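Putative beta-glucosidase (Bifidobacterium adolescentis, PDB 5WAB) probably hydrolyses beta-glucosidic and related terminal sugar linkages as a family 3 glycoside hydrolase. Local coordinates at residues E16-T21 with Q259-A264. Residues are numbered along the deposited sequence; the frame is centred on the assembly and turned at random.
Sequences EKASLT and QIVYAA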
loop_
_atom_site.group_PDB
_atom_site.type_symbol
_atom_site.label_atom_id
_atom_site.label_comp_id
_atom_site.label_asym_id
_atom_site.label_seq_id
_atom_site.Cartn_x
_atom_site.Cartn_y
_atom_site.Cartn_z
ATOM N N GLU A 16 -4.618 29.999 -23.768
ATOM C CA GLU A 16 -5.497 28.939 -23.291
ATOM C C GLU A 16 -4.742 27.628 -23.112
ATOM O O GLU A 16 -5.010 26.876 -22.171
ATOM C CB GLU A 16 -6.678 28.771 -24.240
ATOM C CG GLU A 16 -7.629 29.957 -24.176
ATOM C CD GLU A 16 -8.652 29.960 -25.294
ATOM O OE1 GLU A 16 -8.410 29.297 -26.327
ATOM O OE2 GLU A 16 -9.704 30.623 -25.136
ATOM N N LYS A 17 -3.805 27.327 -24.011
ATOM C CA LYS A 17 -2.994 26.127 -23.844
ATOM C C LYS A 17 -2.193 26.180 -22.551
ATOM O O LYS A 17 -2.181 25.217 -21.771
ATOM C CB LYS A 17 -2.044 25.963 -25.029
ATOM C CG LYS A 17 -2.697 25.640 -26.347
ATOM C CD LYS A 17 -1.618 25.472 -27.406
ATOM C CE LYS A 17 -2.205 25.306 -28.778
ATOM N NZ LYS A 17 -1.137 25.202 -29.809
ATOM N N ALA A 18 -1.516 27.306 -22.304
ATOM C CA ALA A 18 -0.688 27.429 -21.111
ATOM C C ALA A 18 -1.517 27.406 -19.837
ATOM O O ALA A 18 -1.050 26.900 -18.811
ATOM C CB ALA A 18 0.151 28.705 -21.174
ATOM N N SER A 19 -2.744 27.936 -19.871
ATOM C CA SER A 19 -3.552 27.927 -18.656
ATOM C C SER A 19 -3.896 26.505 -18.237
ATOM O O SER A 19 -4.020 26.226 -17.041
ATOM C CB SER A 19 -4.830 28.752 -18.837
ATOM O OG SER A 19 -5.705 28.170 -19.784
ATOM N N LEU A 20 -4.039 25.594 -19.202
ATOM C CA LEU A 20 -4.383 24.217 -18.875
ATOM C C LEU A 20 -3.290 23.512 -18.083
ATOM O O LEU A 20 -3.566 22.486 -17.452
ATOM C CB LEU A 20 -4.667 23.430 -20.154
ATOM C CG LEU A 20 -5.943 23.756 -20.922
ATOM C CD1 LEU A 20 -6.029 22.837 -22.120
ATOM C CD2 LEU A 20 -7.175 23.609 -20.045
ATOM N N THR A 21 -2.066 24.035 -18.100
ATOM C CA THR A 21 -0.942 23.393 -17.435
ATOM C C THR A 21 -0.868 23.724 -15.946
ATOM O O THR A 21 0.144 23.406 -15.302
ATOM C CB THR A 21 0.363 23.771 -18.143
ATOM O OG1 THR A 21 0.621 25.169 -17.981
ATOM C CG2 THR A 21 0.237 23.470 -19.628
ATOM N N GLN A 259 4.632 32.454 -17.567
ATOM C CA GLN A 259 5.954 31.891 -17.820
ATOM C C GLN A 259 5.919 30.818 -18.901
ATOM O O GLN A 259 6.876 30.690 -19.675
ATOM C CB GLN A 259 6.541 31.330 -16.522
ATOM C CG GLN A 259 6.674 32.363 -15.420
ATOM C CD GLN A 259 7.170 31.778 -14.107
ATOM O OE1 GLN A 259 7.630 30.635 -14.051
ATOM N NE2 GLN A 259 7.084 32.567 -13.041
ATOM N N ILE A 260 4.835 30.041 -18.977
ATOM C CA ILE A 260 4.710 29.073 -20.063
ATOM C C ILE A 260 4.544 29.793 -21.394
ATOM O O ILE A 260 5.126 29.392 -22.408
ATOM C CB ILE A 260 3.544 28.101 -19.796
ATOM C CG1 ILE A 260 3.693 27.440 -18.422
ATOM C CG2 ILE A 260 3.441 27.065 -20.923
ATOM C CD1 ILE A 260 4.966 26.608 -18.260
ATOM N N VAL A 261 3.757 30.873 -21.407
ATOM C CA VAL A 261 3.515 31.620 -22.641
ATOM C C VAL A 261 4.807 32.248 -23.151
ATOM O O VAL A 261 5.137 32.156 -24.341
ATOM C CB VAL A 261 2.430 32.686 -22.414
ATOM C CG1 VAL A 261 2.242 33.526 -23.666
ATOM C CG2 VAL A 261 1.131 32.031 -22.012
ATOM N N TYR A 262 5.548 32.910 -22.256
ATOM C CA TYR A 262 6.809 33.537 -22.637
ATOM C C TYR A 262 7.805 32.500 -23.142
ATOM O O TYR A 262 8.458 32.701 -24.173
ATOM C CB TYR A 262 7.382 34.304 -21.446
ATOM C CG TYR A 262 6.545 35.498 -21.056
ATOM C CD1 TYR A 262 5.820 36.204 -22.007
ATOM C CD2 TYR A 262 6.457 35.904 -19.732
ATOM C CE1 TYR A 262 5.047 37.290 -21.651
ATOM C CE2 TYR A 262 5.684 36.991 -19.367
ATOM C CZ TYR A 262 4.980 37.679 -20.330
ATOM O OH TYR A 262 4.209 38.757 -19.966
ATOM N N ALA A 263 7.944 31.387 -22.412
ATOM C CA ALA A 263 8.889 30.342 -22.797
ATOM C C ALA A 263 8.488 29.670 -24.104
ATOM O O ALA A 263 9.357 29.256 -24.881
ATOM C CB ALA A 263 9.014 29.306 -21.679
ATOM N N ALA A 264 7.184 29.545 -24.359
ATOM C CA ALA A 264 6.726 28.986 -25.625
ATOM C C ALA A 264 7.004 29.910 -26.799
ATOM O O ALA A 264 7.016 29.445 -27.946
ATOM C CB ALA A 264 5.229 28.685 -25.557
#
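Between A18 and T21 on one segment and I260 and V261 on the other, no aromatic ring or planar side chain takes part; the flat group that matters is the A18 carbonyl. T21 OG1 reaches A18 O at 2.5 Å, with a C=O...donor angle of 143° and a tilt of 15° from the carbonyl plane, and the backbone N of T21 bonds to the same oxygen. Both bonds fold the chain at T21 back onto the carbonyl of A18.

Across the contact, the methyl of A18 points at helix 257-265 and is met by two branched side chains. V261 CG2 lies 3.6 Å from A18 CB. With chi1 at -54°, I260 sends CG2 opposite its backbone N and up to the same methyl, 3.7 Å from A18 CB. The other branch of I260 serves T21: its CG1 passes obliquely 3.8 Å from OG1, a van der Waals approach rather than a polar one. L274 of helix 271-292 touches both I260 and T21, while L14 packs on V261.

Replacing T21 by alanine is likely to leave A18 O with only the backbone N of its two donors here, and to open a gap beside I260 CG1.

With no hydrogen bond between the segments, helices 14-19 and 257-265 meet through buried apolar packing, while the T21 hydroxyl spends its proton on A18 O within its own segment.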